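Long-range contacts in mitochondrial edited mRNA stability factor 1 (Trypanosoma brucei, PDB 6NL1), which probably processes the 5' ends of mitochondrial mRNAs as a Nudix-family enzyme and can bind GDP: residues E120-R128 and G241-R249; V199-R208 and V288-S299. All blocks are in the same frame, centred on the assembly; numbering follows the deposited sequence.

Contact 1 of 2, residues E120-R128 and G241-R249; sequences EWAAELKYR and GKWTLLYER. With SO4 (sulfate ion), chain C.
Trp121 and Glu124, one turn apart on helix 120-129, each take hold of the loop backbone at 241-249. The indole NE1 of Trp121 donates its N-H to Thr244 O at 2.7 Å; that oxygen sits in the indole plane and the N-H...O angle is 165°, so the N-H points almost directly at it. Thr244 OG1 turns elsewhere, to the backbone N of Val199. Glu124 reaches out to the loop, CG anti to the backbone N (chi1 -174°), and its OE1 receives Leu246 N on the syn side at 3.0 Å. A water binds the same OE1, donates also to Glu120 O and accepts from Trp243 NE1. Glu124 OE2 forms a salt bridge at 3.1 Å with Arg128 NE, which comes from above the carboxylate plane, and takes a second water that joins Arg128 NH2 to Leu246 O. This loop leads from strand 235-238 to helix 250-262 of the Nudix fold and contains a type II beta turn, Leu245 to Glu248, where Glu248 OE1 accepts from Leu245 N at 2.9 Å. A carboxylate suits the helix face because its two oxygens can serve backbone, water and arginine together. Glu120 CG sits over the six-membered ring of Trp243 in a CH-pi contact, while Glu120 OE2 bonds Tyr200 OH and OE1 Met118 N. Trp243 points an edge at the Trp121 face in an offset edge-to-face pair, planes 78° apart.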
loop_
_atom_site.group_PDB
_atom_site.type_symbol
_atom_site.label_atom_id
_atom_site.label_comp_id
_atom_site.label_asym_id
_atom_site.label_seq_id
_atom_site.Cartn_x
_atom_site.Cartn_y
_atom_site.Cartn_z
ATOM N N GLU A 120 -5.968 -0.506 4.804
ATOM C CA GLU A 120 -6.221 -1.665 3.962
ATOM C C GLU A 120 -6.748 -2.853 4.770
ATOM O O GLU A 120 -7.708 -3.500 4.365
ATOM C CB GLU A 120 -4.932 -2.081 3.229
ATOM C CG GLU A 120 -4.510 -1.108 2.141
ATOM C CD GLU A 120 -3.584 0.000 2.633
ATOM O OE1 GLU A 120 -3.455 0.224 3.865
ATOM O OE2 GLU A 120 -2.980 0.655 1.763
ATOM N N TRP A 121 -6.108 -3.149 5.900
ATOM C CA TRP A 121 -6.491 -4.317 6.698
ATOM C C TRP A 121 -7.516 -3.997 7.784
ATOM O O TRP A 121 -8.381 -4.818 8.075
ATOM C CB TRP A 121 -5.249 -5.065 7.227
ATOM C CG TRP A 121 -4.462 -5.558 6.062
ATOM C CD1 TRP A 121 -4.827 -6.546 5.196
ATOM C CD2 TRP A 121 -3.226 -5.032 5.572
ATOM N NE1 TRP A 121 -3.887 -6.685 4.209
ATOM C CE2 TRP A 121 -2.890 -5.767 4.416
ATOM C CE3 TRP A 121 -2.359 -4.021 6.010
ATOM C CZ2 TRP A 121 -1.727 -5.521 3.683
ATOM C CZ3 TRP A 121 -1.203 -3.779 5.283
ATOM C CH2 TRP A 121 -0.899 -4.527 4.129
ATOM N N ALA A 122 -7.439 -2.799 8.352
ATOM C CA ALA A 122 -8.470 -2.332 9.274
ATOM C C ALA A 122 -9.859 -2.384 8.621
ATOM O O ALA A 122 -10.822 -2.871 9.224
ATOM C CB ALA A 122 -8.149 -0.914 9.759
ATOM N N ALA A 123 -9.955 -1.890 7.389
ATOM C CA ALA A 123 -11.215 -1.900 6.652
ATOM C C ALA A 123 -11.692 -3.321 6.352
ATOM O O ALA A 123 -12.892 -3.593 6.384
ATOM C CB ALA A 123 -11.109 -1.087 5.356
ATOM N N GLU A 124 -10.767 -4.232 6.065
ATOM C CA GLU A 124 -11.174 -5.615 5.837
ATOM C C GLU A 124 -11.727 -6.245 7.118
ATOM O O GLU A 124 -12.715 -6.981 7.090
ATOM C CB GLU A 124 -10.045 -6.483 5.266
ATOM C CG GLU A 124 -10.570 -7.870 4.916
ATOM C CD GLU A 124 -9.552 -8.812 4.297
ATOM O OE1 GLU A 124 -8.371 -8.441 4.123
ATOM O OE2 GLU A 124 -9.958 -9.951 3.988
ATOM N N LEU A 125 -11.080 -5.954 8.238
ATOM C CA LEU A 125 -11.554 -6.427 9.535
ATOM C C LEU A 125 -12.951 -5.886 9.838
ATOM O O LEU A 125 -13.800 -6.601 10.370
ATOM C CB LEU A 125 -10.561 -6.036 10.642
ATOM C CG LEU A 125 -9.246 -6.843 10.586
ATOM C CD1 LEU A 125 -8.122 -6.201 11.390
ATOM C CD2 LEU A 125 -9.478 -8.260 11.058
ATOM N N LYS A 126 -13.186 -4.625 9.490
ATOM C CA LYS A 126 -14.502 -4.038 9.692
ATOM C C LYS A 126 -15.535 -4.721 8.799
ATOM O O LYS A 126 -16.648 -5.021 9.232
ATOM C CB LYS A 126 -14.503 -2.530 9.425
ATOM C CG LYS A 126 -15.890 -1.928 9.612
ATOM C CD LYS A 126 -15.891 -0.428 9.457
ATOM C CE LYS A 126 -15.367 0.260 10.701
ATOM N NZ LYS A 126 -15.354 1.742 10.534
ATOM N N TYR A 127 -15.151 -4.962 7.552
ATOM C CA TYR A 127 -16.027 -5.615 6.597
ATOM C C TYR A 127 -16.428 -7.001 7.105
ATOM O O TYR A 127 -17.575 -7.413 6.980
ATOM C CB TYR A 127 -15.328 -5.736 5.232
ATOM C CG TYR A 127 -16.026 -6.693 4.286
ATOM C CD1 TYR A 127 -17.260 -6.367 3.724
ATOM C CD2 TYR A 127 -15.468 -7.929 3.970
ATOM C CE1 TYR A 127 -17.924 -7.246 2.862
ATOM C CE2 TYR A 127 -16.114 -8.811 3.103
ATOM C CZ TYR A 127 -17.348 -8.459 2.555
ATOM O OH TYR A 127 -18.013 -9.316 1.705
ATOM N N ARG A 128 -15.474 -7.717 7.684
ATOM C CA ARG A 128 -15.728 -9.080 8.127
ATOM C C ARG A 128 -16.477 -9.175 9.455
ATOM O O ARG A 128 -17.226 -10.119 9.659
ATOM C CB ARG A 128 -14.419 -9.859 8.240
ATOM C CG ARG A 128 -13.762 -10.239 6.913
ATOM C CD ARG A 128 -12.397 -10.832 7.217
ATOM N NE ARG A 128 -11.728 -11.442 6.071
ATOM C CZ ARG A 128 -11.837 -12.726 5.747
ATOM N NH1 ARG A 128 -12.620 -13.534 6.461
ATOM N NH2 ARG A 128 -11.175 -13.200 4.701
ATOM N N GLY A 241 -0.318 -3.045 -8.961
ATOM C CA GLY A 241 -0.336 -3.901 -7.794
ATOM C C GLY A 241 -0.828 -3.161 -6.577
ATOM O O GLY A 241 -0.610 -1.963 -6.448
ATOM N N LYS A 242 -1.502 -3.876 -5.686
ATOM C CA LYS A 242 -2.044 -3.256 -4.485
ATOM C C LYS A 242 -1.538 -3.922 -3.213
ATOM O O LYS A 242 -0.397 -3.692 -2.816
ATOM C CB LYS A 242 -3.565 -3.251 -4.524
ATOM C CG LYS A 242 -4.174 -2.381 -5.628
ATOM C CD LYS A 242 -5.705 -2.411 -5.493
ATOM C CE LYS A 242 -6.388 -1.757 -6.644
ATOM N NZ LYS A 242 -7.865 -1.841 -6.491
ATOM N N TRP A 243 -2.380 -4.743 -2.581
ATOM C CA TRP A 243 -2.007 -5.424 -1.339
ATOM C C TRP A 243 -2.620 -6.823 -1.206
ATOM O O TRP A 243 -3.593 -7.161 -1.884
ATOM C CB TRP A 243 -2.378 -4.569 -0.120
ATOM C CG TRP A 243 -3.867 -4.423 0.086
ATOM C CD1 TRP A 243 -4.690 -5.277 0.778
ATOM C CD2 TRP A 243 -4.709 -3.371 -0.413
ATOM N NE1 TRP A 243 -5.992 -4.811 0.739
ATOM C CE2 TRP A 243 -6.028 -3.647 0.015
ATOM C CE3 TRP A 243 -4.475 -2.219 -1.173
ATOM C CZ2 TRP A 243 -7.103 -2.815 -0.292
ATOM C CZ3 TRP A 243 -5.543 -1.389 -1.474
ATOM C CH2 TRP A 243 -6.844 -1.696 -1.043
ATOM N N THR A 244 -2.039 -7.632 -0.327
ATOM C CA THR A 244 -2.586 -8.945 0.001
ATOM C C THR A 244 -3.796 -8.819 0.929
ATOM O O THR A 244 -3.714 -8.198 1.986
ATOM C CB THR A 244 -1.550 -9.816 0.738
ATOM O OG1 THR A 244 -1.098 -9.117 1.904
ATOM C CG2 THR A 244 -0.339 -10.121 -0.155
ATOM N N LEU A 245 -4.918 -9.410 0.531
ATOM C CA LEU A 245 -6.055 -9.582 1.429
ATOM C C LEU A 245 -5.670 -10.590 2.511
ATOM O O LEU A 245 -4.720 -11.369 2.342
ATOM C CB LEU A 245 -7.282 -10.087 0.652
ATOM C CG LEU A 245 -7.783 -9.193 -0.486
ATOM C CD1 LEU A 245 -8.775 -9.926 -1.376
ATOM C CD2 LEU A 245 -8.406 -7.930 0.076
ATOM N N LEU A 246 -6.387 -10.579 3.626
ATOM C CA LEU A 246 -6.177 -11.604 4.642
ATOM C C LEU A 246 -6.322 -12.984 3.991
ATOM O O LEU A 246 -7.228 -13.197 3.183
ATOM C CB LEU A 246 -7.182 -11.440 5.791
ATOM C CG LEU A 246 -7.061 -10.158 6.625
ATOM C CD1 LEU A 246 -8.178 -10.056 7.647
ATOM C CD2 LEU A 246 -5.703 -10.092 7.311
ATOM N N TYR A 247 -5.407 -13.893 4.326
ATOM C CA TYR A 247 -5.422 -15.274 3.830
ATOM C C TYR A 247 -4.962 -15.421 2.377
ATOM O O TYR A 247 -4.865 -16.535 1.866
ATOM C CB TYR A 247 -6.805 -15.921 4.011
ATOM C CG TYR A 247 -7.218 -16.051 5.457
ATOM C CD1 TYR A 247 -6.676 -17.041 6.270
ATOM C CD2 TYR A 247 -8.150 -15.184 6.011
ATOM C CE1 TYR A 247 -7.048 -17.158 7.602
ATOM C CE2 TYR A 247 -8.531 -15.294 7.339
ATOM C CZ TYR A 247 -7.975 -16.282 8.130
ATOM O OH TYR A 247 -8.347 -16.401 9.450
ATOM N N GLU A 248 -4.677 -14.305 1.717
ATOM C CA GLU A 248 -4.261 -14.345 0.321
ATOM C C GLU A 248 -2.742 -14.524 0.192
ATOM O O GLU A 248 -1.966 -13.899 0.913
ATOM C CB GLU A 248 -4.720 -13.076 -0.394
ATOM C CG GLU A 248 -4.651 -13.142 -1.904
ATOM C CD GLU A 248 -5.137 -11.865 -2.563
ATOM O OE1 GLU A 248 -4.956 -10.765 -1.982
ATOM O OE2 GLU A 248 -5.711 -11.962 -3.664
ATOM N N ARG A 249 -2.325 -15.401 -0.712
ATOM C CA ARG A 249 -0.902 -15.586 -1.001
ATOM C C ARG A 249 -0.365 -14.410 -1.826
ATOM O O ARG A 249 -1.124 -13.736 -2.521
ATOM C CB ARG A 249 -0.677 -16.907 -1.740
ATOM C CG ARG A 249 -0.888 -18.150 -0.881
ATOM C CD ARG A 249 -0.691 -19.450 -1.670
ATOM N NE ARG A 249 0.553 -19.447 -2.435
ATOM C CZ ARG A 249 1.757 -19.689 -1.922
ATOM N NH1 ARG A 249 1.893 -19.953 -0.627
ATOM N NH2 ARG A 249 2.829 -19.660 -2.706
HETATM S S SO4 C . -12.783 1.856 7.872
HETATM O O1 SO4 C . -13.678 2.916 8.338
HETATM O O2 SO4 C . -13.487 1.040 6.886
HETATM O O3 SO4 C . -11.595 2.445 7.251
HETATM O O4 SO4 C . -12.378 1.028 9.008
HETATM O O HOH W 1 -7.622 -5.854 2.745
HETATM O O HOH W 2 -9.599 -12.236 2.736
#

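Contact 2 of 2, residues V199-R208 and V288-S299; sequences VYVRLGIFRR and VPVRYFVAEVPS. With SO4 (sulfate ion), chain B; SO4 (sulfate ion), chain D.
Strands 200-207 and 290-296 are parallel neighbours in the mixed sheet of the Nudix fold, and the residues seen to bind GDP, Arg202, Val288 and Tyr292, gather toward one end of the pair. Backbone bonds run from Tyr200 N to Pro289 O through to Val297 N to Phe206 O. Tyr292 OH donates to O3 of a sulfate at 2.7 Å, whereas Arg202 NE reaches its O1 only weakly. This ion, probably from the crystallisation liquor, may mark where a phosphate of GDP would lie. A bend at chi2 (-63°) turns the guanidinium of Arg202 back, NH1 to Val201 O at 2.9 Å; separately, Arg202 CB touches Tyr292 CE1. Val288 CG2 covers one face of the Tyr200 ring, 3.8 Å from its centroid. The reverse face is largely apolar around Leu203, Ile205, Phe293 and Ala295, though Arg291 also lies on it. Towards the far end Glu296 CB sits over one face of the Phe206 ring in a CH-pi contact, 3.5 Å from CZ. Arg207 NH1 is shared by Ser299 O and a second sulfate, while its NH2 also pairs with Glu216. Arg208 NE meets Glu296 OE1 at 3.1 Å, approaching from above the carboxylate plane.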
loop_
_atom_site.group_PDB
_atom_site.type_symbol
_atom_site.label_atom_id
_atom_site.label_comp_id
_atom_site.label_asym_id
_atom_site.label_seq_id
_atom_site.Cartn_x
_atom_site.Cartn_y
_atom_site.Cartn_z
ATOM N N VAL A 199 1.340 -7.581 3.054
ATOM C CA VAL A 199 2.275 -6.655 2.432
ATOM C C VAL A 199 1.617 -5.974 1.244
ATOM O O VAL A 199 0.562 -6.393 0.787
ATOM C CB VAL A 199 3.527 -7.404 1.910
ATOM C CG1 VAL A 199 4.327 -8.017 3.069
ATOM C CG2 VAL A 199 3.106 -8.483 0.908
ATOM N N TYR A 200 2.245 -4.912 0.762
ATOM C CA TYR A 200 1.933 -4.378 -0.551
ATOM C C TYR A 200 2.589 -5.293 -1.581
ATOM O O TYR A 200 3.621 -5.915 -1.311
ATOM C CB TYR A 200 2.508 -2.968 -0.696
ATOM C CG TYR A 200 1.707 -1.872 -0.014
ATOM C CD1 TYR A 200 2.207 -0.575 0.075
ATOM C CD2 TYR A 200 0.440 -2.120 0.503
ATOM C CE1 TYR A 200 1.477 0.445 0.672
ATOM C CE2 TYR A 200 -0.307 -1.108 1.107
ATOM C CZ TYR A 200 0.217 0.173 1.185
ATOM O OH TYR A 200 -0.500 1.180 1.787
ATOM N N VAL A 201 1.993 -5.381 -2.759
ATOM C CA VAL A 201 2.582 -6.145 -3.846
ATOM C C VAL A 201 2.654 -5.289 -5.092
ATOM O O VAL A 201 1.788 -4.439 -5.327
ATOM C CB VAL A 201 1.781 -7.442 -4.166
ATOM C CG1 VAL A 201 1.872 -8.404 -3.004
ATOM C CG2 VAL A 201 0.302 -7.120 -4.533
ATOM N N ARG A 202 3.701 -5.505 -5.878
ATOM C CA ARG A 202 3.846 -4.829 -7.153
ATOM C C ARG A 202 4.181 -5.905 -8.181
ATOM O O ARG A 202 5.112 -6.682 -7.998
ATOM C CB ARG A 202 4.942 -3.761 -7.088
ATOM C CG ARG A 202 4.647 -2.586 -6.162
ATOM C CD ARG A 202 3.413 -1.782 -6.627
ATOM N NE ARG A 202 3.180 -0.632 -5.749
ATOM C CZ ARG A 202 2.364 -0.637 -4.696
ATOM N NH1 ARG A 202 1.686 -1.733 -4.367
ATOM N NH2 ARG A 202 2.221 0.458 -3.964
ATOM N N LEU A 203 3.385 -5.983 -9.237
ATOM C CA LEU A 203 3.659 -6.917 -10.312
ATOM C C LEU A 203 4.194 -6.101 -11.471
ATOM O O LEU A 203 3.431 -5.486 -12.211
ATOM C CB LEU A 203 2.399 -7.704 -10.722
ATOM C CG LEU A 203 2.659 -9.131 -11.228
ATOM C CD1 LEU A 203 1.364 -9.865 -11.609
ATOM C CD2 LEU A 203 3.633 -9.126 -12.398
ATOM N N GLY A 204 5.515 -6.081 -11.602
ATOM C CA GLY A 204 6.171 -5.364 -12.674
ATOM C C GLY A 204 5.999 -6.049 -14.022
ATOM O O GLY A 204 6.770 -6.938 -14.404
ATOM N N ILE A 205 4.966 -5.631 -14.739
ATOM C CA ILE A 205 4.757 -6.043 -16.113
ATOM C C ILE A 205 5.746 -5.295 -16.992
ATOM O O ILE A 205 5.890 -4.076 -16.863
ATOM C CB ILE A 205 3.317 -5.712 -16.547
ATOM C CG1 ILE A 205 2.339 -6.651 -15.845
ATOM C CG2 ILE A 205 3.161 -5.862 -18.033
ATOM C CD1 ILE A 205 2.420 -8.082 -16.342
ATOM N N PHE A 206 6.448 -6.019 -17.859
ATOM C CA PHE A 206 7.425 -5.380 -18.741
ATOM C C PHE A 206 7.347 -5.936 -20.160
ATOM O O PHE A 206 6.886 -7.054 -20.386
ATOM C CB PHE A 206 8.861 -5.499 -18.186
ATOM C CG PHE A 206 9.454 -6.899 -18.281
ATOM C CD1 PHE A 206 9.308 -7.810 -17.235
ATOM C CD2 PHE A 206 10.156 -7.299 -19.413
ATOM C CE1 PHE A 206 9.852 -9.098 -17.318
ATOM C CE2 PHE A 206 10.708 -8.583 -19.503
ATOM C CZ PHE A 206 10.549 -9.484 -18.459
ATOM N N ARG A 207 7.778 -5.135 -21.124
ATOM C CA ARG A 207 7.896 -5.620 -22.491
ATOM C C ARG A 207 9.322 -5.367 -22.972
ATOM O O ARG A 207 10.005 -4.463 -22.484
ATOM C CB ARG A 207 6.879 -4.931 -23.412
ATOM C CG ARG A 207 7.137 -3.435 -23.620
ATOM C CD ARG A 207 6.155 -2.833 -24.621
ATOM N NE ARG A 207 6.395 -1.406 -24.822
ATOM C CZ ARG A 207 5.675 -0.635 -25.631
ATOM N NH1 ARG A 207 4.664 -1.150 -26.321
ATOM N NH2 ARG A 207 5.964 0.653 -25.753
ATOM N N ARG A 208 9.770 -6.173 -23.921
ATOM C CA ARG A 208 11.097 -5.992 -24.502
ATOM C C ARG A 208 10.987 -5.287 -25.847
ATOM O O ARG A 208 10.140 -5.625 -26.669
ATOM C CB ARG A 208 11.780 -7.343 -24.686
ATOM C CG ARG A 208 11.919 -8.149 -23.404
ATOM C CD ARG A 208 12.791 -9.387 -23.620
ATOM N NE ARG A 208 12.839 -10.229 -22.429
ATOM C CZ ARG A 208 13.675 -10.044 -21.408
ATOM N NH1 ARG A 208 14.556 -9.044 -21.422
ATOM N NH2 ARG A 208 13.627 -10.864 -20.368
ATOM N N VAL A 288 4.756 -0.607 5.310
ATOM C CA VAL A 288 4.854 -2.061 5.215
ATOM C C VAL A 288 5.839 -2.470 4.127
ATOM O O VAL A 288 6.157 -1.680 3.234
ATOM C CB VAL A 288 3.483 -2.701 4.905
ATOM C CG1 VAL A 288 2.500 -2.427 6.038
ATOM C CG2 VAL A 288 2.945 -2.181 3.568
ATOM N N PRO A 289 6.323 -3.714 4.197
ATOM C CA PRO A 289 7.139 -4.240 3.102
ATOM C C PRO A 289 6.361 -4.273 1.782
ATOM O O PRO A 289 5.139 -4.437 1.742
ATOM C CB PRO A 289 7.466 -5.668 3.559
ATOM C CG PRO A 289 7.344 -5.625 5.082
ATOM C CD PRO A 289 6.184 -4.676 5.308
ATOM N N VAL A 290 7.093 -4.094 0.695
ATOM C CA VAL A 290 6.550 -4.237 -0.638
ATOM C C VAL A 290 7.212 -5.448 -1.303
ATOM O O VAL A 290 8.433 -5.518 -1.391
ATOM C CB VAL A 290 6.825 -2.977 -1.479
ATOM C CG1 VAL A 290 6.264 -3.145 -2.864
ATOM C CG2 VAL A 290 6.238 -1.722 -0.797
ATOM N N ARG A 291 6.401 -6.402 -1.758
ATOM C CA ARG A 291 6.908 -7.575 -2.464
ATOM C C ARG A 291 6.771 -7.395 -3.966
ATOM O O ARG A 291 5.705 -7.019 -4.473
ATOM C CB ARG A 291 6.163 -8.835 -2.029
ATOM C CG ARG A 291 6.420 -9.221 -0.602
ATOM C CD ARG A 291 6.848 -10.661 -0.524
ATOM N NE ARG A 291 7.903 -10.861 0.463
ATOM C CZ ARG A 291 8.384 -12.050 0.801
ATOM N NH1 ARG A 291 7.902 -13.147 0.227
ATOM N NH2 ARG A 291 9.346 -12.141 1.710
ATOM N N TYR A 292 7.856 -7.673 -4.669
ATOM C CA TYR A 292 7.932 -7.441 -6.102
ATOM C C TYR A 292 7.880 -8.731 -6.900
ATOM O O TYR A 292 8.330 -9.790 -6.442
ATOM C CB TYR A 292 9.204 -6.647 -6.442
ATOM C CG TYR A 292 9.096 -5.210 -6.019
ATOM C CD1 TYR A 292 8.571 -4.251 -6.883
ATOM C CD2 TYR A 292 9.459 -4.813 -4.739
ATOM C CE1 TYR A 292 8.439 -2.927 -6.489
ATOM C CE2 TYR A 292 9.331 -3.487 -4.334
ATOM C CZ TYR A 292 8.817 -2.552 -5.213
ATOM O OH TYR A 292 8.692 -1.232 -4.828
ATOM N N PHE A 293 7.317 -8.616 -8.096
ATOM C CA PHE A 293 7.244 -9.706 -9.063
ATOM C C PHE A 293 7.536 -9.094 -10.422
ATOM O O PHE A 293 7.345 -7.889 -10.605
ATOM C CB PHE A 293 5.835 -10.315 -9.076
ATOM C CG PHE A 293 5.413 -10.899 -7.754
ATOM C CD1 PHE A 293 5.531 -12.267 -7.516
ATOM C CD2 PHE A 293 4.914 -10.076 -6.741
ATOM C CE1 PHE A 293 5.147 -12.815 -6.296
ATOM C CE2 PHE A 293 4.531 -10.609 -5.521
ATOM C CZ PHE A 293 4.650 -11.981 -5.293
ATOM N N VAL A 294 8.000 -9.902 -11.371
ATOM C CA VAL A 294 8.084 -9.451 -12.757
ATOM C C VAL A 294 7.376 -10.432 -13.669
ATOM O O VAL A 294 7.296 -11.627 -13.372
ATOM C CB VAL A 294 9.538 -9.291 -13.258
ATOM C CG1 VAL A 294 10.279 -8.232 -12.445
ATOM C CG2 VAL A 294 10.270 -10.639 -13.256
ATOM N N ALA A 295 6.861 -9.923 -14.783
ATOM C CA ALA A 295 6.300 -10.784 -15.818
ATOM C C ALA A 295 6.395 -10.079 -17.159
ATOM O O ALA A 295 6.091 -8.884 -17.272
ATOM C CB ALA A 295 4.854 -11.141 -15.506
ATOM N N GLU A 296 6.824 -10.818 -18.174
ATOM C CA GLU A 296 6.896 -10.267 -19.514
ATOM C C GLU A 296 5.557 -10.441 -20.215
ATOM O O GLU A 296 4.919 -11.485 -20.097
ATOM C CB GLU A 296 8.007 -10.936 -20.329
ATOM C CG GLU A 296 8.080 -10.393 -21.750
ATOM C CD GLU A 296 9.272 -10.893 -22.544
ATOM O OE1 GLU A 296 10.113 -11.645 -22.001
ATOM O OE2 GLU A 296 9.361 -10.518 -23.729
ATOM N N VAL A 297 5.130 -9.403 -20.925
ATOM C CA VAL A 297 3.991 -9.502 -21.830
ATOM C C VAL A 297 4.428 -9.134 -23.253
ATOM O O VAL A 297 5.467 -8.490 -23.448
ATOM C CB VAL A 297 2.826 -8.591 -21.385
ATOM C CG1 VAL A 297 2.318 -9.025 -20.026
ATOM C CG2 VAL A 297 3.260 -7.122 -21.364
ATOM N N PRO A 298 3.654 -9.561 -24.262
ATOM C CA PRO A 298 4.044 -9.143 -25.615
ATOM C C PRO A 298 3.932 -7.624 -25.754
ATOM O O PRO A 298 3.101 -6.997 -25.094
ATOM C CB PRO A 298 3.050 -9.885 -26.528
ATOM C CG PRO A 298 1.975 -10.406 -25.645
ATOM C CD PRO A 298 2.540 -10.526 -24.259
ATOM N N SER A 299 4.782 -7.036 -26.585
ATOM C CA SER A 299 4.889 -5.579 -26.647
ATOM C C SER A 299 3.611 -4.905 -27.145
ATOM O O SER A 299 3.363 -3.740 -26.839
ATOM C CB SER A 299 6.085 -5.157 -27.507
ATOM O OG SER A 299 5.904 -5.568 -28.846
HETATM S S SO4 B . 6.492 1.052 -6.833
HETATM O O1 SO4 B . 5.295 0.771 -7.612
HETATM O O2 SO4 B . 6.070 1.276 -5.451
HETATM O O3 SO4 B . 7.455 -0.042 -6.893
HETATM O O4 SO4 B . 7.148 2.246 -7.361
HETATM S S SO4 D . 3.212 1.819 -28.187
HETATM O O1 SO4 D . 2.553 2.407 -29.352
HETATM O O2 SO4 D . 2.513 2.233 -26.964
HETATM O O3 SO4 D . 3.176 0.363 -28.308
HETATM O O4 SO4 D . 4.601 2.270 -28.157
HETATM O O HOH W 3 8.070 -8.383 -24.609
HETATM O O HOH W 4 11.252 -12.997 -19.717
#

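Both contacts are partly buried, and they meet directly along strand 200-207. Contact 1 attaches helix 120-129, from the N-terminal part of the chain, to a loop of the Nudix fold; contact 2 joins two strands within that fold's sheet. In contact 1, side-chain donors and acceptors with two waters grip an irregular backbone, whereas contact 2 rests on regular backbone bonds, with a largely apolar face and an opposite one that holds the anion-binding Arg202 and Tyr292. The two are tied by a probable backbone hydrogen bond between Lys242 O and Val201 N, besides the glutamate-tyrosine link from the helix. Trp121 also lies close to Val288, placing contact 1 beside the GDP site that contact 2 helps form.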